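Local structure of SidF, inhibitor of growth family, member 3 (Legionella pneumophila subsp. pneumophila, 4FYF) at residues Asp265-Pro270 with Gln303-Arg308; Gly67-Ile72 with Ala125-Phe130; Glu497-Tyr502 with Lys537-Gln542. The protein probably acts as a phosphoinositide phosphatase, removing a phosphate group from the inositol head of membrane lipids such as phosphatidylinositol 3,4,5-trisphosphate. The protein carries 1 engineered substitution. One frame throughout, in Å; residues are numbered along the deposited sequence.

How the interactions relate
From the N terminus, interaction 2 closes first: Gly67-Ile72, at the start of helix 71-92, meets Ala125-Phe130, and the contact closes the base of the excursion made by helices 71-92 and 98-119. Interaction 1 follows, tying the end of strand 260-268 to helix 284-311 close to the centre of the molecule. Last comes interaction 3, where helices 482-513 and 522-584 turn back on each other. The three closures run in series and neither nest nor cross. Interaction 1 is central, its nearest atoms about 17 Å from interaction 2 and about 16 Å from interaction 3; the centres of those outer two lie about 53 Å apart, on opposite sides of the chain's centre.

Interaction 1 (Asp265-Pro270 with Gln303-Arg308); sequences DSFSGP and QTLAQR
Arg308 reaches from helix 284-311 past the ring of Phe267 to the carboxylate of Asp265, on the edge strand 260-268. Its CB sets out 4.2 Å from Phe267 CZ. The chain then runs straight to CD, which packs against the ring at 3.7 Å from both CE2 and CZ of Phe267. A turn about CG-CD (chi3 110°) swings NE aside, to 4.2 Å from Asp265 OD1; CZ of Arg308 follows at 3.8 Å and NH1 at 2.8 Å from that oxygen. The salt bridge includes a weak hydrogen bond with an N-H...O angle of 149°. OD1 lies at the guanidinium edge, but the two planar groups stand nearly perpendicular (87°), so a single NH1-OD1 bond joins them instead of a two-pronged pair. Arg248 at OD1 and Arg312 at OD2 share the same carboxylate. Thr304 OG1 lies 4.0 Å from Phe267 CZ. A backbone bond from Phe267 to Asn642 joins the edge strands of two mixed sheets; Leu305 and Arg308 touch Ala641, and Arg308 also Arg248, placing the helix over this junction. Strand 641-645, whose Lys644 bonds Phe267 O and Ser266 OG, leads into a loop consistent with the P-loop of Cys-based phosphatases.

Interaction 2 (Gly67-Ile72 with Ala125-Phe130); sequences GQPDVI and AKADLF
The ring of Pro69 rests on the methyl of Ala127, with CG of Pro69 3.9 Å from CB of Ala127. Beside them the Leu129 side chain sits in the notch between Gly67 O, 3.6 Å from its CD1, and the Pro69 ring, where its CD2 comes to 3.9 Å from Pro69 CD. Farther along the same side, Ala125 offers a small bump: its CB settles against CG2 of Val71 and CD1 of Ile72. The chains run nearly antiparallel, their end-to-end directions 161° apart, and join in a single beta bridge with Asp70 and Lys126 as its non-hydrogen-bonded pair. Val71 N donates a hydrogen bond to Ala125 O, and Ala127 N one to Pro69 O; close CA-H...O contacts lie between these two bonds. The bridge ends where helix 71-92 begins, for Asp70 is its N-cap and accepts from Gln73 N through OD1. The other oxygen, Asp70 OD2, lies alongside the aliphatic part of Lys126, 3.4 Å from CG, whereas Lys126 NZ turns away and stays 5.3 Å from Asp70 OD2. At the opposite end Gln68 is modelled with an eclipsed chi2 (0°), curling the amide back towards the partner chain. There OE1 takes an almost straight bond from Leu129 N, 2.8 Å long, and NE2 packs 3.6 Å from Phe130 CE2 while donating to Pro64 O. Asp128, in an Asx turn, receives Phe130 N at OD1 from above its carboxylate plane and pairs through OD2 with Arg63. Phe733, from helix 733-737, covers Pro69 and Leu129, and Phe141 of helix 136-163 closes over Val71 and Ala127.

Interaction 3 (Glu497-Tyr502 with Lys537-Gln542); sequences EVKGAY and KSIKKQ
Ile539 pushes its CD1 methyl against Tyr502, 3.6 Å from CB and 3.7 Å from CG, so that it overlaps the root of the aromatic side chain and not its hydroxyl end. The packing is knobs-into-holes, in keeping with the coiled coil predicted here: Ile539, from helix 522-584, is the knob, and Leu495, Val498, Lys499 and Tyr502 of helix 482-513 are the four corners of its hole. The two helices follow each other through a short connection and form a helical hairpin; their local axes come within 10.3 Å and run 145° apart, well off strict antiparallel. With CG1 anti to its carbonyl carbon (chi1 -67°) and CD1 extended beyond it (chi2 162°), the longer branch of Ile539 reaches into the hole. The two carbons of that branch divide the work. CG1 meets the CG1 methyl of Val498 at 4.1 Å as the side chains slide past each other in opposite directions, whereas CD1 goes deeper, reaching 4.2 Å from Lys499 CA. Lys499 thus lines the hole with backbone and the base of its side chain, while its NZ leaves to donate to Asp385 O. Tyr502 crosses Ile539 at about a right angle, and its side chain also touches Val532 and Glu536 from helix 522-584 and Gln382 and Met383 from helix 373-387, so a third helix backs this end of the hairpin. Val498 in turn leans on Tyr535, one turn before Ile539. One turn after Ile539, Gln542 lies over Lys491, Ala494 and Leu495 and brings OE1 to 4.4 Å from Val498 CG2.

Interaction 1 (Asp265-Pro270 with Gln303-Arg308)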
loop_
_atom_site.group_PDB
_atom_site.type_symbol
_atom_site.label_atom_id
_atom_site.label_comp_id
_atom_site.label_asym_id
_atom_site.label_seq_id
_atom_site.Cartn_x
_atom_site.Cartn_y
_atom_site.Cartn_z
ATOM N N ASP A 265 3.265 -10.201 -3.281
ATOM C CA ASP A 265 2.606 -10.156 -1.969
ATOM C C ASP A 265 3.187 -8.984 -1.129
ATOM O O ASP A 265 4.329 -9.036 -0.642
ATOM C CB ASP A 265 2.776 -11.508 -1.272
ATOM C CG ASP A 265 2.208 -11.519 0.141
ATOM O OD1 ASP A 265 2.013 -10.443 0.750
ATOM O OD2 ASP A 265 1.905 -12.633 0.646
ATOM N N SER A 266 2.400 -7.920 -0.998
ATOM C CA SER A 266 2.822 -6.668 -0.297
ATOM C C SER A 266 1.571 -5.919 0.157
ATOM O O SER A 266 0.497 -6.533 0.241
ATOM C CB SER A 266 3.702 -5.786 -1.176
ATOM O OG SER A 266 2.937 -5.149 -2.175
ATOM N N PHE A 267 1.734 -4.655 0.536
ATOM C CA PHE A 267 0.660 -3.844 1.053
ATOM C C PHE A 267 0.487 -2.664 0.090
ATOM O O PHE A 267 1.490 -2.088 -0.357
ATOM C CB PHE A 267 0.957 -3.341 2.480
ATOM C CG PHE A 267 0.855 -4.391 3.517
ATOM C CD1 PHE A 267 -0.380 -4.934 3.864
ATOM C CD2 PHE A 267 1.994 -4.888 4.145
ATOM C CE1 PHE A 267 -0.476 -5.948 4.823
ATOM C CE2 PHE A 267 1.906 -5.880 5.112
ATOM C CZ PHE A 267 0.673 -6.420 5.438
ATOM N N SER A 268 -0.769 -2.373 -0.280
ATOM C CA SER A 268 -1.171 -1.049 -0.778
ATOM C C SER A 268 -1.362 -0.184 0.446
ATOM O O SER A 268 -2.134 -0.546 1.344
ATOM C CB SER A 268 -2.514 -1.126 -1.501
ATOM O OG SER A 268 -2.706 -0.105 -2.426
ATOM N N GLY A 269 -0.645 0.928 0.527
ATOM C CA GLY A 269 -0.716 1.763 1.710
ATOM C C GLY A 269 0.171 1.248 2.851
ATOM O O GLY A 269 1.105 0.469 2.602
ATOM N N PRO A 270 -0.128 1.659 4.114
ATOM C CA PRO A 270 -1.294 2.515 4.402
ATOM C C PRO A 270 -1.126 3.948 3.858
ATOM O O PRO A 270 -0.031 4.309 3.386
ATOM C CB PRO A 270 -1.313 2.550 5.920
ATOM C CG PRO A 270 0.138 2.495 6.276
ATOM C CD PRO A 270 0.742 1.524 5.292
ATOM N N GLN A 303 2.067 -4.878 14.305
ATOM C CA GLN A 303 1.142 -5.963 14.514
ATOM C C GLN A 303 0.673 -6.576 13.201
ATOM O O GLN A 303 0.670 -7.807 13.080
ATOM C CB GLN A 303 -0.045 -5.531 15.297
ATOM C CG GLN A 303 -0.884 -6.697 15.756
ATOM C CD GLN A 303 -1.894 -6.224 16.740
ATOM O OE1 GLN A 303 -2.988 -5.758 16.357
ATOM N NE2 GLN A 303 -1.529 -6.268 18.017
ATOM N N THR A 304 0.328 -5.754 12.214
ATOM C CA THR A 304 -0.156 -6.349 10.988
ATOM C C THR A 304 0.926 -7.030 10.125
ATOM O O THR A 304 0.632 -8.000 9.498
ATOM C CB THR A 304 -1.313 -5.566 10.178
ATOM O OG1 THR A 304 -0.884 -5.174 8.872
ATOM C CG2 THR A 304 -1.980 -4.495 10.906
ATOM N N LEU A 305 2.185 -6.595 10.181
ATOM C CA LEU A 305 3.264 -7.338 9.532
ATOM C C LEU A 305 3.573 -8.722 10.146
ATOM O O LEU A 305 3.933 -9.682 9.416
ATOM C CB LEU A 305 4.517 -6.525 9.496
ATOM C CG LEU A 305 4.558 -5.218 8.685
ATOM C CD1 LEU A 305 5.992 -4.811 8.361
ATOM C CD2 LEU A 305 3.753 -5.253 7.439
ATOM N N ALA A 306 3.419 -8.842 11.468
ATOM C CA ALA A 306 3.637 -10.109 12.129
ATOM C C ALA A 306 2.513 -11.058 11.783
ATOM O O ALA A 306 2.741 -12.278 11.718
ATOM C CB ALA A 306 3.687 -9.945 13.634
ATOM N N GLN A 307 1.293 -10.512 11.585
ATOM C CA GLN A 307 0.122 -11.360 11.312
ATOM C C GLN A 307 0.290 -11.975 9.941
ATOM O O GLN A 307 0.005 -13.144 9.775
ATOM C CB GLN A 307 -1.217 -10.580 11.419
ATOM C CG GLN A 307 -2.467 -11.448 11.378
ATOM C CD GLN A 307 -2.680 -12.290 12.622
ATOM O OE1 GLN A 307 -2.714 -11.779 13.738
ATOM N NE2 GLN A 307 -2.880 -13.589 12.433
ATOM N N ARG A 308 0.757 -11.148 8.994
ATOM C CA ARG A 308 1.146 -11.540 7.618
ATOM C C ARG A 308 2.220 -12.696 7.555
ATOM O O ARG A 308 2.010 -13.700 6.843
ATOM C CB ARG A 308 1.532 -10.299 6.757
ATOM C CG ARG A 308 2.061 -10.645 5.381
ATOM C CD ARG A 308 2.418 -9.479 4.392
ATOM N NE ARG A 308 3.832 -9.635 4.418
ATOM C CZ ARG A 308 4.677 -10.018 3.475
ATOM N NH1 ARG A 308 4.375 -10.168 2.211
ATOM N NH2 ARG A 308 5.902 -10.178 3.876
#

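Interaction 2 (Gly67-Ile72 with Ala125-Phe130)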
loop_
_atom_site.group_PDB
_atom_site.type_symbol
_atom_site.label_atom_id
_atom_site.label_comp_id
_atom_site.label_asym_id
_atom_site.label_seq_id
_atom_site.Cartn_x
_atom_site.Cartn_y
_atom_site.Cartn_z
ATOM N N GLY A 67 -13.390 -1.896 -17.126
ATOM C CA GLY A 67 -12.493 -0.826 -16.637
ATOM C C GLY A 67 -12.535 0.520 -17.413
ATOM O O GLY A 67 -11.570 1.320 -17.434
ATOM N N GLN A 68 -13.649 0.800 -18.028
ATOM C CA GLN A 68 -13.760 1.982 -18.851
ATOM C C GLN A 68 -14.735 2.941 -18.118
ATOM O O GLN A 68 -15.864 2.545 -17.759
ATOM C CB GLN A 68 -14.382 1.533 -20.165
ATOM C CG GLN A 68 -13.657 1.420 -21.503
ATOM C CD GLN A 68 -12.181 1.754 -21.661
ATOM O OE1 GLN A 68 -11.712 2.834 -21.318
ATOM N NE2 GLN A 68 -11.490 0.889 -22.345
ATOM N N PRO A 69 -14.346 4.205 -17.905
ATOM C CA PRO A 69 -15.290 5.144 -17.204
ATOM C C PRO A 69 -16.609 5.352 -17.936
ATOM O O PRO A 69 -16.637 5.491 -19.159
ATOM C CB PRO A 69 -14.531 6.457 -17.143
ATOM C CG PRO A 69 -13.111 6.117 -17.494
ATOM C CD PRO A 69 -13.102 4.859 -18.315
ATOM N N ASP A 70 -17.710 5.300 -17.207
ATOM C CA ASP A 70 -19.015 5.564 -17.796
ATOM C C ASP A 70 -19.724 6.532 -16.849
ATOM O O ASP A 70 -19.990 6.144 -15.704
ATOM C CB ASP A 70 -19.797 4.251 -17.962
ATOM C CG ASP A 70 -21.281 4.475 -18.359
ATOM O OD1 ASP A 70 -21.865 5.491 -17.938
ATOM O OD2 ASP A 70 -21.890 3.623 -19.070
ATOM N N VAL A 71 -20.030 7.761 -17.307
ATOM C CA VAL A 71 -20.552 8.828 -16.392
ATOM C C VAL A 71 -21.914 8.595 -15.804
ATOM O O VAL A 71 -22.168 9.006 -14.669
ATOM C CB VAL A 71 -20.468 10.287 -16.875
ATOM C CG1 VAL A 71 -19.048 10.775 -16.753
ATOM C CG2 VAL A 71 -21.001 10.456 -18.270
ATOM N N ILE A 72 -22.766 7.894 -16.546
ATOM C CA ILE A 72 -24.002 7.427 -15.969
ATOM C C ILE A 72 -23.755 6.570 -14.719
ATOM O O ILE A 72 -24.272 6.915 -13.622
ATOM C CB ILE A 72 -24.919 6.798 -17.027
ATOM C CG1 ILE A 72 -25.184 7.893 -18.090
ATOM C CG2 ILE A 72 -26.236 6.273 -16.378
ATOM C CD1 ILE A 72 -25.896 7.387 -19.348
ATOM N N ALA A 125 -21.552 8.648 -23.215
ATOM C CA ALA A 125 -21.295 8.609 -21.779
ATOM C C ALA A 125 -20.038 7.877 -21.378
ATOM O O ALA A 125 -19.660 7.906 -20.216
ATOM C CB ALA A 125 -22.480 7.998 -21.059
ATOM N N LYS A 126 -19.393 7.191 -22.311
ATOM C CA LYS A 126 -18.306 6.317 -21.929
ATOM C C LYS A 126 -17.029 6.815 -22.453
ATOM O O LYS A 126 -16.992 7.363 -23.527
ATOM C CB LYS A 126 -18.535 4.868 -22.359
ATOM C CG LYS A 126 -19.776 4.248 -21.701
ATOM C CD LYS A 126 -19.827 2.722 -21.844
ATOM C CE LYS A 126 -19.857 2.376 -23.318
ATOM N NZ LYS A 126 -20.703 1.190 -23.669
ATOM N N ALA A 127 -15.964 6.632 -21.695
ATOM C CA ALA A 127 -14.684 7.086 -22.137
ATOM C C ALA A 127 -13.911 5.894 -22.753
ATOM O O ALA A 127 -14.243 4.756 -22.513
ATOM C CB ALA A 127 -13.934 7.654 -20.949
ATOM N N ASP A 128 -12.881 6.159 -23.542
ATOM C CA ASP A 128 -11.862 5.163 -23.815
ATOM C C ASP A 128 -10.511 5.651 -23.248
ATOM O O ASP A 128 -9.944 6.663 -23.673
ATOM C CB ASP A 128 -11.812 4.848 -25.321
ATOM C CG ASP A 128 -10.648 3.901 -25.697
ATOM O OD1 ASP A 128 -10.141 3.128 -24.810
ATOM O OD2 ASP A 128 -10.229 3.969 -26.902
ATOM N N LEU A 129 -10.054 4.950 -22.228
ATOM C CA LEU A 129 -8.752 5.176 -21.570
ATOM C C LEU A 129 -7.534 5.102 -22.476
ATOM O O LEU A 129 -6.525 5.773 -22.209
ATOM C CB LEU A 129 -8.531 4.145 -20.469
ATOM C CG LEU A 129 -9.312 4.336 -19.162
ATOM C CD1 LEU A 129 -8.706 3.440 -18.098
ATOM C CD2 LEU A 129 -9.343 5.783 -18.728
ATOM N N PHE A 130 -7.638 4.317 -23.551
ATOM C CA PHE A 130 -6.429 3.868 -24.288
ATOM C C PHE A 130 -6.243 4.559 -25.618
ATOM O O PHE A 130 -5.445 4.170 -26.432
ATOM C CB PHE A 130 -6.472 2.357 -24.427
ATOM C CG PHE A 130 -6.699 1.705 -23.111
ATOM C CD1 PHE A 130 -5.791 1.970 -22.023
ATOM C CD2 PHE A 130 -7.826 0.930 -22.876
ATOM C CE1 PHE A 130 -6.029 1.415 -20.759
ATOM C CE2 PHE A 130 -8.054 0.370 -21.608
ATOM C CZ PHE A 130 -7.148 0.603 -20.550
#

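Interaction 3 (Glu497-Tyr502 with Lys537-Gln542)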
loop_
_atom_site.group_PDB
_atom_site.type_symbol
_atom_site.label_atom_id
_atom_site.label_comp_id
_atom_site.label_asym_id
_atom_site.label_seq_id
_atom_site.Cartn_x
_atom_site.Cartn_y
_atom_site.Cartn_z
ATOM N N GLU A 497 18.138 2.880 24.046
ATOM C CA GLU A 497 17.542 3.213 25.335
ATOM C C GLU A 497 16.797 4.565 25.309
ATOM O O GLU A 497 15.659 4.687 25.772
ATOM C CB GLU A 497 18.606 3.167 26.427
ATOM C CG GLU A 497 18.081 3.401 27.827
ATOM C CD GLU A 497 19.216 3.587 28.824
ATOM O OE1 GLU A 497 20.095 4.465 28.600
ATOM O OE2 GLU A 497 19.229 2.852 29.832
ATOM N N VAL A 498 17.424 5.587 24.756
ATOM C CA VAL A 498 16.697 6.835 24.541
ATOM C C VAL A 498 15.402 6.618 23.716
ATOM O O VAL A 498 14.326 7.126 24.088
ATOM C CB VAL A 498 17.578 7.950 23.938
ATOM C CG1 VAL A 498 17.048 9.269 24.431
ATOM C CG2 VAL A 498 19.031 7.797 24.386
ATOM N N LYS A 499 15.489 5.854 22.624
ATOM C CA LYS A 499 14.277 5.547 21.794
ATOM C C LYS A 499 13.145 4.908 22.610
ATOM O O LYS A 499 11.989 5.335 22.508
ATOM C CB LYS A 499 14.643 4.717 20.565
ATOM C CG LYS A 499 15.284 5.576 19.474
ATOM C CD LYS A 499 16.060 4.773 18.441
ATOM C CE LYS A 499 16.147 5.584 17.159
ATOM N NZ LYS A 499 16.545 4.730 16.011
ATOM N N GLY A 500 13.523 3.946 23.470
ATOM C CA GLY A 500 12.615 3.272 24.397
ATOM C C GLY A 500 11.983 4.237 25.378
ATOM O O GLY A 500 10.758 4.221 25.592
ATOM N N ALA A 501 12.816 5.096 25.972
ATOM C CA ALA A 501 12.315 6.149 26.855
ATOM C C ALA A 501 11.408 7.112 26.084
ATOM O O ALA A 501 10.283 7.419 26.522
ATOM C CB ALA A 501 13.471 6.891 27.503
ATOM N N TYR A 502 11.888 7.550 24.921
ATOM C CA TYR A 502 11.097 8.390 24.025
ATOM C C TYR A 502 9.728 7.785 23.688
ATOM O O TYR A 502 8.696 8.459 23.796
ATOM C CB TYR A 502 11.901 8.685 22.752
ATOM C CG TYR A 502 11.165 9.488 21.695
ATOM C CD1 TYR A 502 10.756 10.797 21.940
ATOM C CD2 TYR A 502 10.889 8.933 20.453
ATOM C CE1 TYR A 502 10.092 11.523 20.989
ATOM C CE2 TYR A 502 10.205 9.649 19.489
ATOM C CZ TYR A 502 9.825 10.933 19.769
ATOM O OH TYR A 502 9.150 11.623 18.822
ATOM N N LYS A 537 15.306 16.039 21.286
ATOM C CA LYS A 537 16.467 16.877 21.035
ATOM C C LYS A 537 17.663 15.976 20.917
ATOM O O LYS A 537 18.399 16.032 19.941
ATOM C CB LYS A 537 16.703 17.907 22.158
ATOM C CG LYS A 537 15.770 19.099 22.072
ATOM C CD LYS A 537 16.483 20.423 22.288
ATOM C CE LYS A 537 15.824 21.502 21.431
ATOM N NZ LYS A 537 16.415 22.833 21.745
ATOM N N SER A 538 17.824 15.119 21.920
ATOM C CA SER A 538 18.945 14.191 21.995
ATOM C C SER A 538 18.989 13.130 20.887
ATOM O O SER A 538 20.047 12.856 20.306
ATOM C CB SER A 538 18.993 13.528 23.359
ATOM O OG SER A 538 20.288 13.013 23.541
ATOM N N ILE A 539 17.841 12.539 20.593
ATOM C CA ILE A 539 17.724 11.705 19.409
ATOM C C ILE A 539 18.062 12.449 18.097
ATOM O O ILE A 539 18.880 11.957 17.304
ATOM C CB ILE A 539 16.347 11.041 19.353
ATOM C CG1 ILE A 539 16.234 10.042 20.512
ATOM C CG2 ILE A 539 16.154 10.345 18.017
ATOM C CD1 ILE A 539 14.812 9.637 20.839
ATOM N N LYS A 540 17.489 13.636 17.882
ATOM C CA LYS A 540 17.837 14.413 16.679
ATOM C C LYS A 540 19.352 14.547 16.557
ATOM O O LYS A 540 19.913 14.381 15.472
ATOM C CB LYS A 540 17.243 15.825 16.701
ATOM C CG LYS A 540 15.787 15.928 16.289
ATOM C CD LYS A 540 15.313 17.374 16.438
ATOM C CE LYS A 540 13.791 17.429 16.543
ATOM N NZ LYS A 540 13.151 16.273 15.860
ATOM N N LYS A 541 19.998 14.835 17.685
ATOM C CA LYS A 541 21.427 15.133 17.724
ATOM C C LYS A 541 22.223 13.925 17.211
ATOM O O LYS A 541 23.090 14.042 16.338
ATOM C CB LYS A 541 21.837 15.518 19.163
ATOM C CG LYS A 541 22.997 16.483 19.307
ATOM C CD LYS A 541 23.155 16.896 20.779
ATOM C CE LYS A 541 24.442 17.667 21.026
ATOM N NZ LYS A 541 25.587 16.723 21.094
ATOM N N GLN A 542 21.900 12.756 17.746
ATOM C CA GLN A 542 22.565 11.530 17.318
ATOM C C GLN A 542 22.178 11.099 15.897
ATOM O O GLN A 542 23.056 10.674 15.135
ATOM C CB GLN A 542 22.323 10.413 18.323
ATOM C CG GLN A 542 22.789 10.741 19.733
ATOM C CD GLN A 542 22.567 9.589 20.670
ATOM O OE1 GLN A 542 21.929 9.758 21.717
ATOM N NE2 GLN A 542 23.065 8.386 20.286
#